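Local structure of nucleoside-triphosphatase THEP1 (Aquifex aeolicus, 1YE8) at residues 106-111 against 116-121; 111-116 against 143-148; 123-126 against 132-135. The protein hydrolyses the terminal phosphate of nucleoside triphosphates (ATP, GTP, CTP, TTP and UTP), may act less efficiently on diphosphates, and has no kinase activity. One frame throughout, in Å; residues are numbered along the deposited sequence.

Contact 1: 106-111 against 116-121; sequences DEIGKM and KKFRDL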
loop_
_atom_site.group_PDB
_atom_site.type_symbol
_atom_site.label_atom_id
_atom_site.label_comp_id
_atom_site.label_asym_id
_atom_site.label_seq_id
_atom_site.Cartn_x
_atom_site.Cartn_y
_atom_site.Cartn_z
ATOM N N ASP A 106 0.078 1.163 0.642
ATOM C CA ASP A 106 1.473 1.044 0.194
ATOM C C ASP A 106 2.258 0.625 1.434
ATOM O O ASP A 106 2.408 1.424 2.367
ATOM C CB ASP A 106 1.971 2.387 -0.375
ATOM C CG ASP A 106 3.472 2.433 -0.546
ATOM O OD1 ASP A 106 4.026 1.578 -1.284
ATOM O OD2 ASP A 106 4.174 3.295 0.011
ATOM N N GLU A 107 2.770 -0.607 1.496
ATOM C CA GLU A 107 2.888 -1.581 0.430
ATOM C C GLU A 107 2.335 -2.920 0.901
ATOM O O GLU A 107 2.441 -3.287 2.091
ATOM C CB GLU A 107 4.380 -1.734 0.084
ATOM C CG GLU A 107 4.660 -2.726 -1.029
ATOM C CD GLU A 107 6.017 -2.583 -1.677
ATOM O OE1 GLU A 107 6.787 -1.647 -1.399
ATOM O OE2 GLU A 107 6.341 -3.433 -2.508
ATOM N N ILE A 108 1.769 -3.682 -0.026
ATOM C CA ILE A 108 1.483 -5.079 0.238
ATOM C C ILE A 108 2.785 -5.829 -0.035
ATOM O O ILE A 108 2.969 -6.454 -1.093
ATOM C CB ILE A 108 0.294 -5.591 -0.600
ATOM C CG1 ILE A 108 -0.924 -4.666 -0.413
ATOM C CG2 ILE A 108 -0.057 -7.058 -0.232
ATOM C CD1 ILE A 108 -2.032 -4.923 -1.351
ATOM N N GLY A 109 3.697 -5.771 0.934
ATOM C CA GLY A 109 5.040 -6.303 0.783
ATOM C C GLY A 109 5.414 -7.246 1.908
ATOM O O GLY A 109 4.635 -7.459 2.843
ATOM N N LYS A 110 6.605 -7.826 1.804
ATOM C CA LYS A 110 7.047 -8.828 2.752
ATOM C C LYS A 110 6.989 -8.363 4.218
ATOM O O LYS A 110 6.550 -9.113 5.079
ATOM C CB LYS A 110 8.461 -9.300 2.406
ATOM C CG LYS A 110 8.862 -10.541 3.196
ATOM C CD LYS A 110 8.310 -11.799 2.542
ATOM C CE LYS A 110 8.869 -13.055 3.180
ATOM N NZ LYS A 110 8.557 -13.099 4.640
HETATM N N MSE A 111 7.421 -7.134 4.492
HETATM C CA MSE A 111 7.426 -6.644 5.870
HETATM C C MSE A 111 6.022 -6.524 6.434
HETATM O O MSE A 111 5.763 -6.949 7.564
HETATM C CB MSE A 111 8.154 -5.320 5.968
HETATM C CG MSE A 111 9.588 -5.441 5.541
HETATM SE SE MSE A 111 10.511 -3.767 5.617
HETATM C CE MSE A 111 9.186 -2.600 4.845
ATOM N N LYS A 116 -0.999 -11.195 10.190
ATOM C CA LYS A 116 -2.155 -11.987 9.784
ATOM C C LYS A 116 -3.368 -11.084 9.623
ATOM O O LYS A 116 -4.131 -11.206 8.668
ATOM C CB LYS A 116 -2.440 -13.106 10.800
ATOM C CG LYS A 116 -3.741 -13.860 10.523
ATOM C CD LYS A 116 -3.762 -15.256 11.157
ATOM C CE LYS A 116 -5.175 -15.832 11.212
ATOM N NZ LYS A 116 -5.878 -15.799 9.886
ATOM N N LYS A 117 -3.551 -10.162 10.561
ATOM C CA LYS A 117 -4.667 -9.244 10.469
ATOM C C LYS A 117 -4.616 -8.462 9.150
ATOM O O LYS A 117 -5.640 -8.273 8.492
ATOM C CB LYS A 117 -4.673 -8.263 11.648
ATOM C CG LYS A 117 -5.038 -8.887 12.987
ATOM C CD LYS A 117 -4.966 -7.833 14.071
ATOM C CE LYS A 117 -5.096 -8.411 15.466
ATOM N NZ LYS A 117 -5.076 -7.316 16.481
ATOM N N PHE A 118 -3.419 -8.021 8.762
ATOM C CA PHE A 118 -3.249 -7.301 7.507
ATOM C C PHE A 118 -3.548 -8.209 6.309
ATOM O O PHE A 118 -4.253 -7.799 5.390
ATOM C CB PHE A 118 -1.834 -6.741 7.422
ATOM C CG PHE A 118 -1.541 -5.960 6.158
ATOM C CD1 PHE A 118 -2.139 -4.719 5.903
ATOM C CD2 PHE A 118 -0.632 -6.470 5.237
ATOM C CE1 PHE A 118 -1.831 -3.982 4.738
ATOM C CE2 PHE A 118 -0.325 -5.748 4.070
ATOM C CZ PHE A 118 -0.926 -4.510 3.819
ATOM N N ARG A 119 -3.000 -9.418 6.306
ATOM C CA ARG A 119 -3.288 -10.345 5.201
ATOM C C ARG A 119 -4.791 -10.556 5.002
ATOM O O ARG A 119 -5.304 -10.485 3.875
ATOM C CB ARG A 119 -2.624 -11.703 5.426
ATOM C CG ARG A 119 -1.112 -11.684 5.444
ATOM C CD ARG A 119 -0.467 -13.056 5.361
ATOM N NE ARG A 119 -0.869 -13.986 6.415
ATOM C CZ ARG A 119 -0.275 -14.119 7.592
ATOM N NH1 ARG A 119 0.743 -13.343 7.923
ATOM N NH2 ARG A 119 -0.699 -15.039 8.458
ATOM N N ASP A 120 -5.504 -10.803 6.097
ATOM C CA ASP A 120 -6.928 -11.111 6.013
ATOM C C ASP A 120 -7.715 -9.896 5.525
ATOM O O ASP A 120 -8.621 -10.018 4.702
ATOM C CB ASP A 120 -7.463 -11.604 7.361
ATOM C CG ASP A 120 -6.855 -12.935 7.796
ATOM O OD1 ASP A 120 -6.304 -13.673 6.946
ATOM O OD2 ASP A 120 -6.857 -13.301 8.984
ATOM N N LEU A 121 -7.394 -8.722 6.057
ATOM C CA LEU A 121 -8.093 -7.515 5.658
ATOM C C LEU A 121 -7.777 -7.128 4.195
ATOM O O LEU A 121 -8.674 -6.734 3.442
ATOM C CB LEU A 121 -7.761 -6.381 6.635
ATOM C CG LEU A 121 -8.479 -5.054 6.439
ATOM C CD1 LEU A 121 -9.979 -5.191 6.371
ATOM C CD2 LEU A 121 -8.099 -4.154 7.598
#

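Contact 2: 111-116 against 143-148; sequences MELFSK and HPLVKE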
loop_
_atom_site.group_PDB
_atom_site.type_symbol
_atom_site.label_atom_id
_atom_site.label_comp_id
_atom_site.label_asym_id
_atom_site.label_seq_id
_atom_site.Cartn_x
_atom_site.Cartn_y
_atom_site.Cartn_z
HETATM N N MSE A 111 7.421 -7.134 4.492
HETATM C CA MSE A 111 7.426 -6.644 5.870
HETATM C C MSE A 111 6.022 -6.524 6.434
HETATM O O MSE A 111 5.763 -6.949 7.564
HETATM C CB MSE A 111 8.154 -5.320 5.968
HETATM C CG MSE A 111 9.588 -5.441 5.541
HETATM SE SE MSE A 111 10.511 -3.767 5.617
HETATM C CE MSE A 111 9.186 -2.600 4.845
ATOM N N GLU A 112 5.094 -6.042 5.622
ATOM C CA GLU A 112 3.718 -5.857 6.066
ATOM C C GLU A 112 2.984 -7.193 6.217
ATOM O O GLU A 112 2.129 -7.354 7.095
ATOM C CB GLU A 112 2.976 -4.947 5.078
ATOM C CG GLU A 112 3.569 -3.547 5.022
ATOM C CD GLU A 112 4.704 -3.358 4.023
ATOM O OE1 GLU A 112 5.182 -4.309 3.357
ATOM O OE2 GLU A 112 5.129 -2.188 3.868
ATOM N N LEU A 113 3.329 -8.148 5.359
ATOM C CA LEU A 113 2.607 -9.417 5.268
ATOM C C LEU A 113 2.900 -10.364 6.435
ATOM O O LEU A 113 2.258 -11.397 6.543
ATOM C CB LEU A 113 2.838 -10.085 3.899
ATOM C CG LEU A 113 2.112 -9.346 2.758
ATOM C CD1 LEU A 113 2.621 -9.827 1.412
ATOM C CD2 LEU A 113 0.607 -9.514 2.816
ATOM N N PHE A 114 3.828 -10.001 7.328
ATOM C CA PHE A 114 3.980 -10.746 8.577
ATOM C C PHE A 114 2.741 -10.620 9.462
ATOM O O PHE A 114 2.543 -11.440 10.355
ATOM C CB PHE A 114 5.200 -10.263 9.355
ATOM C CG PHE A 114 6.508 -10.764 8.832
ATOM C CD1 PHE A 114 6.828 -12.120 8.877
ATOM C CD2 PHE A 114 7.448 -9.876 8.341
ATOM C CE1 PHE A 114 8.077 -12.569 8.407
ATOM C CE2 PHE A 114 8.686 -10.325 7.875
ATOM C CZ PHE A 114 8.991 -11.665 7.905
ATOM N N SER A 115 1.893 -9.628 9.209
ATOM C CA SER A 115 0.673 -9.443 10.002
ATOM C C SER A 115 -0.492 -10.231 9.423
ATOM O O SER A 115 -0.930 -9.958 8.298
ATOM C CB SER A 115 0.321 -7.952 10.064
ATOM O OG SER A 115 -1.035 -7.756 10.416
ATOM N N LYS A 116 -0.999 -11.195 10.190
ATOM C CA LYS A 116 -2.155 -11.987 9.784
ATOM C C LYS A 116 -3.368 -11.084 9.623
ATOM O O LYS A 116 -4.131 -11.206 8.668
ATOM C CB LYS A 116 -2.440 -13.106 10.800
ATOM C CG LYS A 116 -3.741 -13.860 10.523
ATOM C CD LYS A 116 -3.762 -15.256 11.157
ATOM C CE LYS A 116 -5.175 -15.832 11.212
ATOM N NZ LYS A 116 -5.878 -15.799 9.886
ATOM N N HIS A 143 5.767 -13.430 -1.542
ATOM C CA HIS A 143 4.781 -14.014 -0.635
ATOM C C HIS A 143 3.584 -14.428 -1.488
ATOM O O HIS A 143 3.299 -13.757 -2.480
ATOM C CB HIS A 143 4.348 -12.967 0.399
ATOM C CG HIS A 143 3.423 -13.492 1.448
ATOM N ND1 HIS A 143 2.075 -13.677 1.232
ATOM C CD2 HIS A 143 3.650 -13.842 2.736
ATOM C CE1 HIS A 143 1.516 -14.146 2.335
ATOM N NE2 HIS A 143 2.450 -14.245 3.265
ATOM N N PRO A 144 2.880 -15.516 -1.169
ATOM C CA PRO A 144 1.724 -15.890 -1.997
ATOM C C PRO A 144 0.642 -14.810 -2.163
ATOM O O PRO A 144 -0.002 -14.778 -3.212
ATOM C CB PRO A 144 1.175 -17.135 -1.295
ATOM C CG PRO A 144 2.359 -17.693 -0.652
ATOM C CD PRO A 144 3.122 -16.512 -0.099
ATOM N N LEU A 145 0.436 -13.937 -1.172
ATOM C CA LEU A 145 -0.564 -12.878 -1.354
ATOM C C LEU A 145 -0.119 -11.838 -2.403
ATOM O O LEU A 145 -0.953 -11.287 -3.091
ATOM C CB LEU A 145 -0.959 -12.224 -0.009
ATOM C CG LEU A 145 -2.081 -11.171 0.004
ATOM C CD1 LEU A 145 -3.321 -11.551 -0.809
ATOM C CD2 LEU A 145 -2.472 -10.872 1.450
ATOM N N VAL A 146 1.187 -11.611 -2.532
ATOM C CA VAL A 146 1.695 -10.742 -3.590
ATOM C C VAL A 146 1.333 -11.331 -4.961
ATOM O O VAL A 146 0.846 -10.605 -5.835
ATOM C CB VAL A 146 3.226 -10.505 -3.460
ATOM C CG1 VAL A 146 3.779 -9.817 -4.690
ATOM C CG2 VAL A 146 3.548 -9.675 -2.199
ATOM N N LYS A 147 1.540 -12.642 -5.137
ATOM C CA LYS A 147 1.189 -13.312 -6.397
ATOM C C LYS A 147 -0.307 -13.205 -6.680
ATOM O O LYS A 147 -0.728 -12.905 -7.800
ATOM C CB LYS A 147 1.604 -14.777 -6.359
ATOM C CG LYS A 147 1.671 -15.449 -7.736
ATOM C CD LYS A 147 1.983 -16.942 -7.618
ATOM C CE LYS A 147 3.456 -17.235 -7.846
ATOM N NZ LYS A 147 3.758 -18.701 -7.862
ATOM N N GLU A 148 -1.104 -13.422 -5.634
ATOM C CA GLU A 148 -2.553 -13.346 -5.709
ATOM C C GLU A 148 -3.017 -11.970 -6.198
ATOM O O GLU A 148 -3.915 -11.860 -7.034
ATOM C CB GLU A 148 -3.118 -13.654 -4.319
ATOM C CG GLU A 148 -4.627 -13.626 -4.211
ATOM C CD GLU A 148 -5.120 -13.990 -2.825
ATOM O OE1 GLU A 148 -4.557 -14.924 -2.213
ATOM O OE2 GLU A 148 -6.089 -13.353 -2.359
#

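Contact 3: 123-126 against 132-135; sequences RQIM and NVVA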
loop_
_atom_site.group_PDB
_atom_site.type_symbol
_atom_site.label_atom_id
_atom_site.label_comp_id
_atom_site.label_asym_id
_atom_site.label_seq_id
_atom_site.Cartn_x
_atom_site.Cartn_y
_atom_site.Cartn_z
ATOM N N ARG A 123 -7.036 -9.277 1.795
ATOM C CA ARG A 123 -7.807 -10.212 0.967
ATOM C C ARG A 123 -9.272 -9.791 0.856
ATOM O O ARG A 123 -9.856 -9.824 -0.228
ATOM C CB ARG A 123 -7.699 -11.642 1.488
ATOM C CG ARG A 123 -6.450 -12.351 1.072
ATOM C CD ARG A 123 -6.632 -13.849 0.942
ATOM N NE ARG A 123 -5.353 -14.426 0.604
ATOM C CZ ARG A 123 -4.445 -14.771 1.487
ATOM N NH1 ARG A 123 -4.670 -14.610 2.791
ATOM N NH2 ARG A 123 -3.298 -15.278 1.063
ATOM N N GLN A 124 -9.862 -9.370 1.972
ATOM C CA GLN A 124 -11.248 -8.933 1.969
ATOM C C GLN A 124 -11.412 -7.729 1.051
ATOM O O GLN A 124 -12.309 -7.693 0.218
ATOM C CB GLN A 124 -11.710 -8.609 3.391
ATOM C CG GLN A 124 -13.223 -8.524 3.526
ATOM C CD GLN A 124 -13.705 -8.390 4.956
ATOM O OE1 GLN A 124 -14.914 -8.473 5.208
ATOM N NE2 GLN A 124 -12.782 -8.175 5.892
ATOM N N ILE A 125 -10.531 -6.738 1.187
ATOM C CA ILE A 125 -10.640 -5.516 0.406
ATOM C C ILE A 125 -10.394 -5.743 -1.088
ATOM O O ILE A 125 -11.173 -5.300 -1.942
ATOM C CB ILE A 125 -9.648 -4.440 0.957
ATOM C CG1 ILE A 125 -10.110 -3.922 2.336
ATOM C CG2 ILE A 125 -9.443 -3.325 -0.059
ATOM C CD1 ILE A 125 -9.021 -3.160 3.099
HETATM N N MSE A 126 -9.325 -6.459 -1.409
HETATM C CA MSE A 126 -8.909 -6.600 -2.796
HETATM C C MSE A 126 -9.888 -7.406 -3.646
HETATM O O MSE A 126 -10.002 -7.166 -4.843
HETATM C CB MSE A 126 -7.499 -7.177 -2.863
HETATM C CG MSE A 126 -6.451 -6.262 -2.150
HETATM SE SE MSE A 126 -6.370 -4.396 -2.776
HETATM C CE MSE A 126 -5.939 -4.932 -4.386
ATOM N N ASN A 132 -12.951 1.004 -4.421
ATOM C CA ASN A 132 -11.775 1.440 -5.173
ATOM C C ASN A 132 -10.518 1.399 -4.322
ATOM O O ASN A 132 -10.558 1.729 -3.123
ATOM C CB ASN A 132 -11.979 2.856 -5.707
ATOM C CG ASN A 132 -13.227 2.983 -6.545
ATOM O OD1 ASN A 132 -13.427 2.231 -7.498
ATOM N ND2 ASN A 132 -14.091 3.929 -6.181
ATOM N N VAL A 133 -9.411 0.977 -4.931
ATOM C CA VAL A 133 -8.144 0.815 -4.211
ATOM C C VAL A 133 -6.962 1.208 -5.072
ATOM O O VAL A 133 -6.937 0.908 -6.271
ATOM C CB VAL A 133 -7.915 -0.663 -3.751
ATOM C CG1 VAL A 133 -6.662 -0.779 -2.868
ATOM C CG2 VAL A 133 -9.137 -1.243 -3.028
ATOM N N VAL A 134 -5.981 1.875 -4.458
ATOM C CA VAL A 134 -4.636 2.009 -5.035
ATOM C C VAL A 134 -3.676 1.294 -4.098
ATOM O O VAL A 134 -3.584 1.647 -2.918
ATOM C CB VAL A 134 -4.213 3.485 -5.190
ATOM C CG1 VAL A 134 -2.757 3.601 -5.648
ATOM C CG2 VAL A 134 -5.152 4.190 -6.171
ATOM N N ALA A 135 -2.981 0.282 -4.621
ATOM C CA ALA A 135 -2.082 -0.531 -3.773
ATOM C C ALA A 135 -0.785 -0.759 -4.519
ATOM O O ALA A 135 -0.750 -0.725 -5.758
ATOM C CB ALA A 135 -2.714 -1.855 -3.394
#

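Contact 1: 106-111 against 116-121
With chi1 at -180°, Phe118 swings its CG opposite the backbone N and sends the ring off helix 116-126 toward the loop that follows strand 102-105. A chi1 of -53° in Ile108 places CG1 near the far end of that ring, where it lies 4.2 Å from Phe118 CZ. The same ring atom comes within 4.0 Å of the backbone oxygen Glu107 O. Both partners come at the ring obliquely.

The loop is bent where it touches. Ile108 is the centre of an inverse gamma turn, in which Gly109 N gives Glu107 O a weak hydrogen bond of 3.0 Å, and the peptide bond before Glu107 is cis. Beyond the loop, Phe118 meets Phe80 edge-to-face and touches Leu88 of helix 77-97.

Asp106 and Glu107 follow a core strand in a predicted ATP-binding segment, a position consistent with the Walker B region of a P-loop NTPase; Asp106 OD2 is hydrogen-bonded to Thr14 OG1. Since the ring is held by van der Waals contact with Ile108 and by its packing on Phe80 and Leu88, the fit depends on shape beside the predicted ATP-binding loop.

Contact 2: 111-116 against 143-148
This is a buried apolar contact in which one leucine, Leu113, packs on the first turn of helix 144-150; it joins the loop between strand 102-105 and helix 116-126 to the helix that follows strand 132-136. The evidence lies in the branches of Leu113. Its CD1 methyl comes 3.7 Å from His143 CB and equally close to Val146 CG2, while CD2 points to Leu145 and stands 3.6 Å from Leu145 CD2. The leucine crosses Leu145 and Val146 at about a right angle. Closer to the backbone, Leu113 CB sits over one face of the imidazole, 4.2 Å from the centroid of the His143 ring and 15° off its normal, which qualifies as a CH-pi contact.

His143 occupies the N-cap position, and its side chain supplies the cap: Leu145 N donates to His143 ND1 over 2.9 Å, nearly straight at 166° and close to the ring plane. With chi1 at -175° the ring is carried back beside its own carbonyl carbon, where ND1 can meet the amide of the first helical turn. Pro144 CD lies over the opposite face, toward the rim, so proline and leucine flank the ring while its edge serves the helix. Because ND1 accepts here, it is probably unprotonated.

With the imidazole replaced by an alanine, Leu145 N would probably lose its capping acceptor and a gap would open beside Leu113 CB, where the ring face had been. Leu145 also reaches Val122 of helix 116-126, and Val146 touches Pro138.

Contact 3: 123-126 against 132-135
Val133 carries the tight part of this interface, offering one methyl to each of two residues at the C-terminal end of helix 116-126. Val133 CG2 meets Ile125 CG2 at 3.6 Å, methyl against methyl, and Val133 CG1 meets the selenium of selenomethionine Met126 at the same 3.6 Å from Met126 SE. In both cases the side chains cross at about a right angle. The valine torsion explains the division: chi1 of -174° sets CG1 anti to the backbone N and leaves CG2 beside the backbone N, anti to the carbonyl carbon, so the two methyls diverge toward the two helical residues. Met126 needs more bending to arrive. Its first bond does not aim at the strand, but chi2 of -55° and chi3 of -61° curl the chain until SE comes nearer than the rest.

The contact lies within the beta-alpha-beta unit formed by strand 102-105, helix 116-126 and strand 132-136, two neighbouring parallel strands of the central sheet joined through a helix that covers them. The helix rests on both strands of its own unit: Ile125 touches Ile103 of the first, and Ile125 and Met126 meet Val133 of the second. Val133 in turn touches Ile105 on the neighbouring strand.

Between these two segments the packing slackens toward Ala135, whose CB lies 4.5 Å from Met126 SE, a distance at the limit of contact. The helix also has a solvent side: Gln124 is exposed and takes no part. On the strand, Val134 points to the other face of the sheet, where it touches Leu176, and Asn132 likewise points away, its OD1 hydrogen-bonded to Met1 N. Met126 extends the buried side in another direction, touching Ile149 of helix 144-150 and Leu152.

How the contacts relate
Contacts 1 and 2 interlock: their segments alternate along the chain, their centres are 5 Å apart, and Arg119 NH1 probably hydrogen-bonds Leu113 O at 2.8 Å. Contact 3, centred 11 Å from contact 1 and 13 Å from contact 2, uses the same helix 116-126 as contact 1. It meets contact 1 where Ile108 CD1 lies 3.7 Å from Ala135 CB, and contact 2 through the salt bridge between Arg123 NE and Glu148 OE1, 3.0 Å long. Contact 1 approaches the nucleotide site most closely: the Glu107 side chain is about 4 Å from a bound magnesium ion, nearest atoms, whereas the side chains of Val146 and Ala135 are about 13 and 12 Å from it.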